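Local structure of LPG0439 HIT-related domain-containing protein (5L0L) at residues V97-L102 with L129-R134. The protein is of unknown function, but carries a HIT-related domain and may bind nucleotides or related phosphate compounds, as many histidine triad proteins do. Sequence-based numbering, arbitrary orientation.
Sequences VQFSQL and LHMWGR. With SO4 (sulfate ion), chain C.
Strand 96-101, outermost in its own subunit, pairs antiparallel with strand 128-134 in the HIT-like sheet, which Phe-99 to Gln-101 carry on into the second subunit. Gln-98 faces Trp-132 and Ser-100 faces His-130, each as a hydrogen-bonded pair. On their face Trp-132 CG, between backbone N and carbonyl carbon (chi1 61°), sends the indole across the neighbouring strand. Gln-98 CB rests over one face of this ring, 3.4 Å from CE2, while Ser-100 OG, hydrogen-bonded to Ser-100 OG of the second subunit, meets its edge at CH2 (3.4 Å). Gln-98 OE1 takes Trp-132 NE1 (3.0 Å) on an in-plane lone pair, bent to 138° at H, and Arg-134 NH2, straighter yet tilted from the amide plane; the Leu-154 and Pro-150 carbonyls hold Arg-134 NH1. On the other face, selenomethionine Met-131 puts CE 3.8 Å from Phe-99 CD2 and packs against Ala-83, Thr-87 and Tyr-90 of helix 73-92. His-130 NE2 donates to sulfate O3 (2.9 Å); His-128 NE2, Gly-103 N and Asn-105 N also bind this probably crystallisation-derived ion, which may mark a phosphate site, as in HIT proteins. Two donors on OE1, and Leu-102 O and Asn-104 OD1 of the second subunit accepting from NE2, leave the Gln-98 amide little freedom to flip.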
ATOM      1  N   VAL A  97       9.600  -6.194  -1.137  1.00 15.41           N
ATOM      2  CA  VAL A  97       8.137  -6.209  -1.250  1.00 14.90           C
ATOM      3  C   VAL A  97       7.647  -4.805  -1.571  1.00 14.42           C
ATOM      4  O   VAL A  97       8.176  -3.819  -1.040  1.00 14.62           O
ATOM      5  CB  VAL A  97       7.447  -6.779   0.006  1.00 15.10           C
ATOM      6  CG1 VAL A  97       7.482  -5.818   1.134  1.00 15.33           C
ATOM      7  CG2 VAL A  97       6.005  -7.148  -0.302  1.00 15.00           C
ATOM      8  N   GLN A  98       6.668  -4.721  -2.457  1.00 13.72           N
ATOM      9  CA  GLN A  98       5.932  -3.488  -2.739  1.00 13.36           C
ATOM     10  C   GLN A  98       4.447  -3.801  -2.735  1.00 13.04           C
ATOM     11  O   GLN A  98       4.023  -4.943  -3.022  1.00 12.89           O
ATOM     12  CB  GLN A  98       6.343  -2.879  -4.084  1.00 13.32           C
ATOM     13  CG  GLN A  98       7.814  -2.469  -4.089  1.00 13.62           C
ATOM     14  CD  GLN A  98       8.237  -1.716  -5.338  1.00 13.79           C
ATOM     15  OE1 GLN A  98       7.683  -1.896  -6.431  1.00 13.67           O
ATOM     16  NE2 GLN A  98       9.236  -0.864  -5.175  1.00 14.12           N
ATOM     17  N   PHE A  99       3.627  -2.815  -2.389  1.00 12.92           N
ATOM     18  CA  PHE A  99       2.187  -2.987  -2.462  1.00 12.76           C
ATOM     19  C   PHE A  99       1.453  -1.667  -2.674  1.00 12.81           C
ATOM     20  O   PHE A  99       1.985  -0.593  -2.319  1.00 12.83           O
ATOM     21  CB  PHE A  99       1.604  -3.760  -1.226  1.00 12.78           C
ATOM     22  CG  PHE A  99       1.901  -3.152   0.120  1.00 12.91           C
ATOM     23  CD1 PHE A  99       1.084  -2.159   0.657  1.00 12.97           C
ATOM     24  CD2 PHE A  99       2.971  -3.598   0.875  1.00 13.12           C
ATOM     25  CE1 PHE A  99       1.352  -1.615   1.891  1.00 13.19           C
ATOM     26  CE2 PHE A  99       3.245  -3.057   2.123  1.00 13.33           C
ATOM     27  CZ  PHE A  99       2.438  -2.061   2.619  1.00 13.39           C
ATOM     28  N   SER A 100       0.249  -1.757  -3.244  1.00 12.79           N
ATOM     29  CA  SER A 100      -0.579  -0.572  -3.502  1.00 12.98           C
ATOM     30  C   SER A 100      -2.054  -0.908  -3.343  1.00 13.15           C
ATOM     31  O   SER A 100      -2.525  -1.933  -3.878  1.00 13.06           O
ATOM     32  CB  SER A 100      -0.391  -0.028  -4.924  1.00 13.04           C
ATOM     33  OG  SER A 100       0.914   0.437  -5.232  1.00 13.15           O
ATOM     34  N   GLN A 101      -2.785  -0.042  -2.633  1.00 13.55           N
ATOM     35  CA  GLN A 101      -4.252  -0.015  -2.674  1.00 13.95           C
ATOM     36  C   GLN A 101      -4.674   1.141  -3.574  1.00 14.00           C
ATOM     37  O   GLN A 101      -4.361   2.326  -3.303  1.00 13.91           O
ATOM     38  CB  GLN A 101      -4.829   0.175  -1.282  1.00 14.54           C
ATOM     39  CG  GLN A 101      -6.365   0.315  -1.281  1.00 15.07           C
ATOM     40  CD  GLN A 101      -6.960   0.283   0.103  1.00 15.65           C
ATOM     41  OE1 GLN A 101      -7.692   1.233   0.499  1.00 17.18           O
ATOM     42  NE2 GLN A 101      -6.577  -0.652   0.872  1.00 15.67           N
ATOM     43  N   LEU A 102      -5.315   0.806  -4.687  1.00 14.09           N
ATOM     44  CA  LEU A 102      -5.619   1.788  -5.724  1.00 14.44           C
ATOM     45  C   LEU A 102      -7.111   1.800  -5.989  1.00 14.65           C
ATOM     46  O   LEU A 102      -7.815   2.660  -5.470  1.00 14.61           O
ATOM     47  CB  LEU A 102      -4.779   1.543  -6.987  1.00 14.62           C
ATOM     48  CG  LEU A 102      -3.269   1.573  -6.840  1.00 14.71           C
ATOM     49  CD1 LEU A 102      -2.583   1.409  -8.208  1.00 14.99           C
ATOM     50  CD2 LEU A 102      -2.721   2.823  -6.174  1.00 14.84           C
ATOM     51  N   LEU A 129      -6.071  -4.881  -2.346  1.00 15.32           N
ATOM     52  CA  LEU A 129      -4.806  -4.290  -2.695  1.00 14.90           C
ATOM     53  C   LEU A 129      -3.936  -5.293  -3.437  1.00 14.38           C
ATOM     54  O   LEU A 129      -4.223  -6.488  -3.455  1.00 14.21           O
ATOM     55  CB  LEU A 129      -4.081  -3.703  -1.492  1.00 15.06           C
ATOM     56  CG  LEU A 129      -3.613  -4.561  -0.325  1.00 15.19           C
ATOM     57  CD1 LEU A 129      -2.354  -5.349  -0.647  1.00 14.98           C
ATOM     58  CD2 LEU A 129      -3.362  -3.675   0.889  1.00 15.52           C
ATOM     59  N   HIS A 130      -2.899  -4.753  -4.054  1.00 14.05           N
ATOM     60  CA  HIS A 130      -1.964  -5.503  -4.907  1.00 13.72           C
ATOM     61  C   HIS A 130      -0.639  -5.556  -4.184  1.00 13.46           C
ATOM     62  O   HIS A 130      -0.232  -4.583  -3.571  1.00 13.45           O
ATOM     63  CB  HIS A 130      -1.744  -4.765  -6.227  1.00 13.86           C
ATOM     64  CG  HIS A 130      -3.000  -4.520  -6.977  1.00 14.18           C
ATOM     65  ND1 HIS A 130      -3.573  -5.480  -7.772  1.00 14.34           N
ATOM     66  CD2 HIS A 130      -3.841  -3.456  -6.986  1.00 14.51           C
ATOM     67  CE1 HIS A 130      -4.719  -5.014  -8.251  1.00 14.62           C
ATOM     68  NE2 HIS A 130      -4.876  -3.769  -7.826  1.00 14.69           N
HETATM   69  N   MSE A 131       0.056  -6.677  -4.305  1.00 13.12           N
HETATM   70  CA  MSE A 131       1.394  -6.830  -3.712  1.00 13.00           C
HETATM   71  C   MSE A 131       2.254  -7.618  -4.701  1.00 12.68           C
HETATM   72  O   MSE A 131       1.736  -8.468  -5.462  1.00 12.56           O
HETATM   73  CB  MSE A 131       1.284  -7.532  -2.354  1.00 13.22           C
HETATM   74  CG  MSE A 131       2.629  -7.688  -1.697  1.00 13.38           C
HETATM   75 SE   MSE A 131       2.504  -8.495   0.111  1.00 13.94          SE
HETATM   76  CE  MSE A 131       1.456  -7.093   0.976  1.00 14.19           C
ATOM     77  N   TRP A 132       3.543  -7.299  -4.752  1.00 12.57           N
ATOM     78  CA  TRP A 132       4.454  -7.961  -5.689  1.00 12.47           C
ATOM     79  C   TRP A 132       5.869  -7.820  -5.179  1.00 12.59           C
ATOM     80  O   TRP A 132       6.115  -7.125  -4.161  1.00 12.75           O
ATOM     81  CB  TRP A 132       4.309  -7.359  -7.108  1.00 12.38           C
ATOM     82  CG  TRP A 132       4.641  -5.903  -7.134  1.00 12.44           C
ATOM     83  CD1 TRP A 132       5.835  -5.341  -7.484  1.00 12.50           C
ATOM     84  CD2 TRP A 132       3.775  -4.808  -6.776  1.00 12.51           C
ATOM     85  NE1 TRP A 132       5.780  -3.970  -7.331  1.00 12.60           N
ATOM     86  CE2 TRP A 132       4.530  -3.618  -6.914  1.00 12.61           C
ATOM     87  CE3 TRP A 132       2.441  -4.714  -6.348  1.00 12.54           C
ATOM     88  CZ2 TRP A 132       3.997  -2.350  -6.660  1.00 12.72           C
ATOM     89  CZ3 TRP A 132       1.934  -3.463  -6.043  1.00 12.66           C
ATOM     90  CH2 TRP A 132       2.704  -2.300  -6.191  1.00 12.75           C
ATOM     91  N   GLY A 133       6.781  -8.507  -5.841  1.00 12.56           N
ATOM     92  CA  GLY A 133       8.210  -8.500  -5.453  1.00 12.72           C
ATOM     93  C   GLY A 133       9.070  -7.824  -6.513  1.00 12.71           C
ATOM     94  O   GLY A 133       8.742  -7.862  -7.726  1.00 12.59           O
ATOM     95  N   ARG A 134      10.171  -7.222  -6.054  1.00 12.94           N
ATOM     96  CA  ARG A 134      11.196  -6.640  -6.897  1.00 13.09           C
ATOM     97  C   ARG A 134      12.548  -7.331  -6.688  1.00 13.39           C
ATOM     98  O   ARG A 134      12.913  -7.756  -5.583  1.00 13.56           O
ATOM     99  CB  ARG A 134      11.335  -5.115  -6.661  1.00 13.17           C
ATOM    100  CG  ARG A 134      10.026  -4.330  -6.756  1.00 13.03           C
ATOM    101  CD  ARG A 134       9.403  -4.400  -8.161  1.00 12.86           C
ATOM    102  NE  ARG A 134      10.259  -3.805  -9.180  1.00 12.97           N
ATOM    103  CZ  ARG A 134      10.358  -2.488  -9.407  1.00 13.13           C
ATOM    104  NH1 ARG A 134      11.186  -2.071 -10.332  1.00 13.34           N
ATOM    105  NH2 ARG A 134       9.631  -1.584  -8.730  1.00 13.13           N
TER
HETATM  106  S   SO4 C 401      -7.207  -1.752  -9.358  1.00 23.22           S
HETATM  107  O1  SO4 C 401      -7.794  -3.121  -9.279  1.00 29.90           O
HETATM  108  O2  SO4 C 401      -8.326  -0.963  -9.860  1.00 24.66           O
HETATM  109  O3  SO4 C 401      -6.795  -1.568  -7.972  1.00 21.79           O
HETATM  110  O4  SO4 C 401      -6.181  -2.074 -10.359  1.00 23.57           O